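Long-range contact in serine protease pet (Escherichia coli, PDB 4OM9), which is a secreted autotransporter enterotoxin that cleaves proteins with a serine protease domain, probably with alpha-fodrin of the host cell as a target: residues A[418-431]-A[438-451]. Sequence-based numbering, arbitrary orientation.
Sequences DYAGIFFTENGGKL and QTFKKIAATDSGTT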
loop_
_atom_site.group_PDB
_atom_site.type_symbol
_atom_site.label_atom_id
_atom_site.label_comp_id
_atom_site.label_asym_id
_atom_site.label_seq_id
_atom_site.Cartn_x
_atom_site.Cartn_y
_atom_site.Cartn_z
ATOM N N ASP A 418 -5.619 -8.373 -25.094
ATOM C CA ASP A 418 -4.690 -7.840 -24.103
ATOM C C ASP A 418 -4.997 -8.231 -22.651
ATOM O O ASP A 418 -4.077 -8.383 -21.841
ATOM C CB ASP A 418 -4.640 -6.321 -24.226
ATOM C CG ASP A 418 -4.196 -5.874 -25.602
ATOM O OD1 ASP A 418 -3.667 -6.716 -26.361
ATOM O OD2 ASP A 418 -4.364 -4.680 -25.921
ATOM N N TYR A 419 -6.273 -8.409 -22.318
ATOM C CA TYR A 419 -6.619 -8.676 -20.931
ATOM C C TYR A 419 -6.912 -10.140 -20.629
ATOM O O TYR A 419 -7.373 -10.451 -19.537
ATOM C CB TYR A 419 -7.813 -7.801 -20.506
ATOM C CG TYR A 419 -7.681 -6.354 -20.942
ATOM C CD1 TYR A 419 -6.817 -5.478 -20.289
ATOM C CD2 TYR A 419 -8.381 -5.881 -22.031
ATOM C CE1 TYR A 419 -6.684 -4.157 -20.705
ATOM C CE2 TYR A 419 -8.257 -4.571 -22.452
ATOM C CZ TYR A 419 -7.410 -3.716 -21.796
ATOM O OH TYR A 419 -7.316 -2.409 -22.229
ATOM N N ALA A 420 -6.631 -11.039 -21.575
ATOM C CA ALA A 420 -6.900 -12.472 -21.395
ATOM C C ALA A 420 -8.371 -12.700 -21.047
ATOM O O ALA A 420 -8.728 -13.664 -20.355
ATOM C CB ALA A 420 -5.998 -13.063 -20.324
ATOM N N GLY A 421 -9.215 -11.787 -21.517
ATOM C CA GLY A 421 -10.651 -11.918 -21.391
ATOM C C GLY A 421 -11.205 -12.019 -19.981
ATOM O O GLY A 421 -12.215 -12.686 -19.777
ATOM N N ILE A 422 -10.562 -11.365 -19.015
ATOM C CA ILE A 422 -11.123 -11.301 -17.676
ATOM C C ILE A 422 -11.027 -9.872 -17.109
ATOM O O ILE A 422 -10.081 -9.107 -17.364
ATOM C CB ILE A 422 -10.455 -12.352 -16.744
ATOM C CG1 ILE A 422 -11.128 -12.359 -15.362
ATOM C CG2 ILE A 422 -8.934 -12.169 -16.673
ATOM C CD1 ILE A 422 -10.889 -13.617 -14.551
ATOM N N PHE A 423 -12.067 -9.497 -16.385
ATOM C CA PHE A 423 -12.292 -8.115 -16.004
ATOM C C PHE A 423 -12.845 -8.146 -14.603
ATOM O O PHE A 423 -13.703 -8.971 -14.294
ATOM C CB PHE A 423 -13.254 -7.413 -16.978
ATOM C CG PHE A 423 -12.810 -7.486 -18.417
ATOM C CD1 PHE A 423 -13.069 -8.621 -19.187
ATOM C CD2 PHE A 423 -12.110 -6.430 -18.996
ATOM C CE1 PHE A 423 -12.625 -8.704 -20.506
ATOM C CE2 PHE A 423 -11.667 -6.505 -20.313
ATOM C CZ PHE A 423 -11.927 -7.639 -21.066
ATOM N N PHE A 424 -12.321 -7.265 -13.754
ATOM C CA PHE A 424 -12.679 -7.228 -12.356
ATOM C C PHE A 424 -13.204 -5.847 -12.040
ATOM O O PHE A 424 -12.416 -4.912 -12.056
ATOM C CB PHE A 424 -11.474 -7.510 -11.459
ATOM C CG PHE A 424 -10.630 -8.701 -11.871
ATOM C CD1 PHE A 424 -9.717 -8.603 -12.906
ATOM C CD2 PHE A 424 -10.695 -9.888 -11.160
ATOM C CE1 PHE A 424 -8.937 -9.698 -13.272
ATOM C CE2 PHE A 424 -9.898 -10.982 -11.507
ATOM C CZ PHE A 424 -9.033 -10.895 -12.569
ATOM N N THR A 425 -14.516 -5.695 -11.787
ATOM C CA THR A 425 -15.025 -4.401 -11.338
ATOM C C THR A 425 -14.800 -4.201 -9.867
ATOM O O THR A 425 -14.025 -4.910 -9.241
ATOM C CB THR A 425 -16.538 -4.195 -11.508
ATOM O OG1 THR A 425 -17.182 -5.426 -11.828
ATOM C CG2 THR A 425 -16.862 -3.112 -12.507
ATOM N N GLU A 426 -15.579 -3.258 -9.341
ATOM C CA GLU A 426 -15.548 -2.819 -7.960
ATOM C C GLU A 426 -15.512 -4.017 -7.026
ATOM O O GLU A 426 -16.335 -4.931 -7.154
ATOM C CB GLU A 426 -16.773 -1.926 -7.669
ATOM C CG GLU A 426 -16.679 -1.068 -6.399
ATOM C CD GLU A 426 -17.938 -0.214 -6.163
ATOM O OE1 GLU A 426 -17.835 1.027 -6.228
ATOM O OE2 GLU A 426 -19.028 -0.789 -5.916
ATOM N N ASN A 427 -14.521 -4.013 -6.136
ATOM C CA ASN A 427 -14.301 -5.040 -5.110
ATOM C C ASN A 427 -13.723 -6.336 -5.662
ATOM O O ASN A 427 -13.243 -7.180 -4.901
ATOM C CB ASN A 427 -15.587 -5.317 -4.330
ATOM C CG ASN A 427 -16.022 -4.119 -3.475
ATOM O OD1 ASN A 427 -15.189 -3.385 -2.938
ATOM N ND2 ASN A 427 -17.327 -3.917 -3.359
ATOM N N GLY A 428 -13.770 -6.485 -6.980
ATOM C CA GLY A 428 -13.121 -7.583 -7.669
ATOM C C GLY A 428 -13.394 -8.994 -7.184
ATOM O O GLY A 428 -14.540 -9.364 -6.902
ATOM N N GLY A 429 -12.310 -9.767 -7.087
ATOM C CA GLY A 429 -12.344 -11.165 -6.697
ATOM C C GLY A 429 -10.963 -11.777 -6.899
ATOM O O GLY A 429 -9.979 -11.042 -7.034
ATOM N N LYS A 430 -10.887 -13.105 -6.903
ATOM C CA LYS A 430 -9.613 -13.812 -6.960
ATOM C C LYS A 430 -9.447 -14.602 -8.241
ATOM O O LYS A 430 -10.369 -15.315 -8.658
ATOM C CB LYS A 430 -9.461 -14.766 -5.774
ATOM C CG LYS A 430 -8.813 -14.161 -4.541
ATOM C CD LYS A 430 -7.971 -15.208 -3.802
ATOM C CE LYS A 430 -7.060 -14.541 -2.745
ATOM N NZ LYS A 430 -5.912 -15.399 -2.287
ATOM N N LEU A 431 -8.276 -14.464 -8.862
ATOM C CA LEU A 431 -7.848 -15.348 -9.947
ATOM C C LEU A 431 -6.757 -16.280 -9.432
ATOM O O LEU A 431 -5.661 -15.833 -9.101
ATOM C CB LEU A 431 -7.336 -14.563 -11.161
ATOM C CG LEU A 431 -6.731 -15.482 -12.248
ATOM C CD1 LEU A 431 -7.762 -16.514 -12.743
ATOM C CD2 LEU A 431 -6.189 -14.690 -13.427
ATOM N N GLN A 438 0.229 -17.736 -16.726
ATOM C CA GLN A 438 -0.657 -16.890 -17.514
ATOM C C GLN A 438 -0.003 -15.564 -17.866
ATOM O O GLN A 438 0.704 -14.966 -17.066
ATOM C CB GLN A 438 -1.975 -16.621 -16.784
ATOM C CG GLN A 438 -2.916 -15.681 -17.568
ATOM C CD GLN A 438 -3.532 -16.340 -18.815
ATOM O OE1 GLN A 438 -3.973 -17.496 -18.761
ATOM N NE2 GLN A 438 -3.572 -15.601 -19.938
ATOM N N THR A 439 -0.259 -15.124 -19.089
ATOM C CA THR A 439 0.302 -13.896 -19.616
ATOM C C THR A 439 -0.787 -12.882 -19.873
ATOM O O THR A 439 -1.816 -13.211 -20.454
ATOM C CB THR A 439 1.042 -14.144 -20.934
ATOM O OG1 THR A 439 2.081 -15.111 -20.727
ATOM C CG2 THR A 439 1.609 -12.837 -21.480
ATOM N N PHE A 440 -0.555 -11.656 -19.433
ATOM C CA PHE A 440 -1.395 -10.538 -19.802
ATOM C C PHE A 440 -0.537 -9.452 -20.439
ATOM O O PHE A 440 0.556 -9.136 -19.952
ATOM C CB PHE A 440 -2.120 -9.930 -18.588
ATOM C CG PHE A 440 -2.895 -10.908 -17.741
ATOM C CD1 PHE A 440 -2.249 -11.728 -16.832
ATOM C CD2 PHE A 440 -4.295 -10.920 -17.776
ATOM C CE1 PHE A 440 -2.964 -12.590 -16.020
ATOM C CE2 PHE A 440 -5.020 -11.767 -16.966
ATOM C CZ PHE A 440 -4.352 -12.610 -16.088
ATOM N N LYS A 441 -1.022 -8.871 -21.518
ATOM C CA LYS A 441 -0.540 -7.580 -21.928
ATOM C C LYS A 441 -0.878 -6.581 -20.796
ATOM O O LYS A 441 -0.054 -5.750 -20.418
ATOM C CB LYS A 441 -1.197 -7.177 -23.238
ATOM C CG LYS A 441 -0.564 -6.021 -23.961
ATOM C CD LYS A 441 0.209 -6.493 -25.193
ATOM C CE LYS A 441 0.394 -5.329 -26.167
ATOM N NZ LYS A 441 0.750 -4.045 -25.456
ATOM N N LYS A 442 -2.099 -6.701 -20.259
ATOM C CA LYS A 442 -2.621 -5.852 -19.178
ATOM C C LYS A 442 -3.669 -6.609 -18.349
ATOM O O LYS A 442 -4.532 -7.284 -18.913
ATOM C CB LYS A 442 -3.250 -4.568 -19.738
ATOM C CG LYS A 442 -2.259 -3.477 -20.088
ATOM C CD LYS A 442 -2.943 -2.196 -20.553
ATOM C CE LYS A 442 -3.488 -2.317 -21.973
ATOM N NZ LYS A 442 -3.674 -0.974 -22.597
ATOM N N ILE A 443 -3.593 -6.516 -17.020
ATOM C CA ILE A 443 -4.684 -7.029 -16.196
ATOM C C ILE A 443 -5.752 -5.958 -16.032
ATOM O O ILE A 443 -5.445 -4.848 -15.589
ATOM C CB ILE A 443 -4.242 -7.447 -14.799
ATOM C CG1 ILE A 443 -3.117 -8.455 -14.861
ATOM C CG2 ILE A 443 -5.432 -8.013 -14.035
ATOM C CD1 ILE A 443 -2.093 -8.281 -13.701
ATOM N N ALA A 444 -6.997 -6.282 -16.371
ATOM C CA ALA A 444 -8.071 -5.307 -16.257
ATOM C C ALA A 444 -8.750 -5.339 -14.881
ATOM O O ALA A 444 -9.834 -5.927 -14.708
ATOM C CB ALA A 444 -9.089 -5.515 -17.350
ATOM N N ALA A 445 -8.111 -4.662 -13.920
ATOM C CA ALA A 445 -8.534 -4.639 -12.528
ATOM C C ALA A 445 -8.832 -3.215 -12.167
ATOM O O ALA A 445 -8.041 -2.352 -12.534
ATOM C CB ALA A 445 -7.442 -5.209 -11.639
ATOM N N THR A 446 -9.960 -2.934 -11.494
ATOM C CA THR A 446 -10.243 -1.540 -11.117
ATOM C C THR A 446 -9.684 -1.185 -9.761
ATOM O O THR A 446 -9.385 -0.041 -9.523
ATOM C CB THR A 446 -11.762 -1.183 -11.099
ATOM O OG1 THR A 446 -12.454 -1.924 -10.076
ATOM C CG2 THR A 446 -12.360 -1.540 -12.377
ATOM N N ASP A 447 -9.548 -2.158 -8.875
ATOM C CA ASP A 447 -9.114 -1.847 -7.524
ATOM C C ASP A 447 -8.449 -3.014 -6.806
ATOM O O ASP A 447 -8.425 -4.129 -7.286
ATOM C CB ASP A 447 -10.308 -1.334 -6.678
ATOM C CG ASP A 447 -11.422 -2.385 -6.510
ATOM O OD1 ASP A 447 -11.100 -3.568 -6.271
ATOM O OD2 ASP A 447 -12.619 -2.019 -6.578
ATOM N N SER A 448 -7.964 -2.738 -5.608
ATOM C CA SER A 448 -7.201 -3.704 -4.847
ATOM C C SER A 448 -8.067 -4.740 -4.176
ATOM O O SER A 448 -7.593 -5.465 -3.298
ATOM C CB SER A 448 -6.364 -2.985 -3.796
ATOM O OG SER A 448 -7.195 -2.186 -2.997
ATOM N N GLY A 449 -9.344 -4.784 -4.553
ATOM C CA GLY A 449 -10.194 -5.908 -4.207
ATOM C C GLY A 449 -9.810 -7.140 -5.029
ATOM O O GLY A 449 -10.143 -8.267 -4.658
ATOM N N THR A 450 -9.108 -6.914 -6.140
ATOM C CA THR A 450 -8.640 -7.981 -7.016
ATOM C C THR A 450 -7.283 -8.545 -6.576
ATOM O O THR A 450 -6.343 -7.795 -6.277
ATOM C CB THR A 450 -8.509 -7.486 -8.480
ATOM O OG1 THR A 450 -9.794 -7.102 -8.973
ATOM C CG2 THR A 450 -7.917 -8.558 -9.378
ATOM N N THR A 451 -7.186 -9.870 -6.542
ATOM C CA THR A 451 -5.920 -10.523 -6.289
ATOM C C THR A 451 -5.718 -11.677 -7.274
ATOM O O THR A 451 -6.650 -12.443 -7.585
ATOM C CB THR A 451 -5.831 -11.054 -4.855
ATOM O OG1 THR A 451 -6.186 -10.011 -3.938
ATOM C CG2 THR A 451 -4.405 -11.548 -4.553
HETATM O O HOH W 1 -1.851 -3.212 -27.436
HETATM O O HOH W 2 -7.496 -8.990 -17.304
#
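The carboxylate of D447 grips two backbone N-H groups, one in each of two consecutive rungs of the parallel beta-helix that forms the stalk of this passenger domain. Its OD2 takes N427 N at 2.8 Å through the syn lone pair, an almost straight bond (168°) into the type II turn T425–G428. G449 N comes to OD1 on the anti side, tilted out of the carboxylate plane, and closes an Asx turn, tying the bends of both rungs together. On either side of the turns the strands pair in parallel: F424 N donates to A444 O at 3.0 Å and T446 N to F424 O, while beyond them T451 N reaches G429 O and L431 N returns to T451 O. Inside the coil, the F424 ring lies with its edge at A444 O, and T450 turns OG1 beside its backbone N (chi1 -63°), leaving CG2 over one face, 3.6 Å from the ring centroid. Farther along, L431 CD2 and I422 CG2 meet the F440 ring in its plane. Between the F424–A444 and K442–D418 backbone bonds, one water bridges the rungs, donating to Y419 O and I422 O and accepting from A444 N at 2.9 Å.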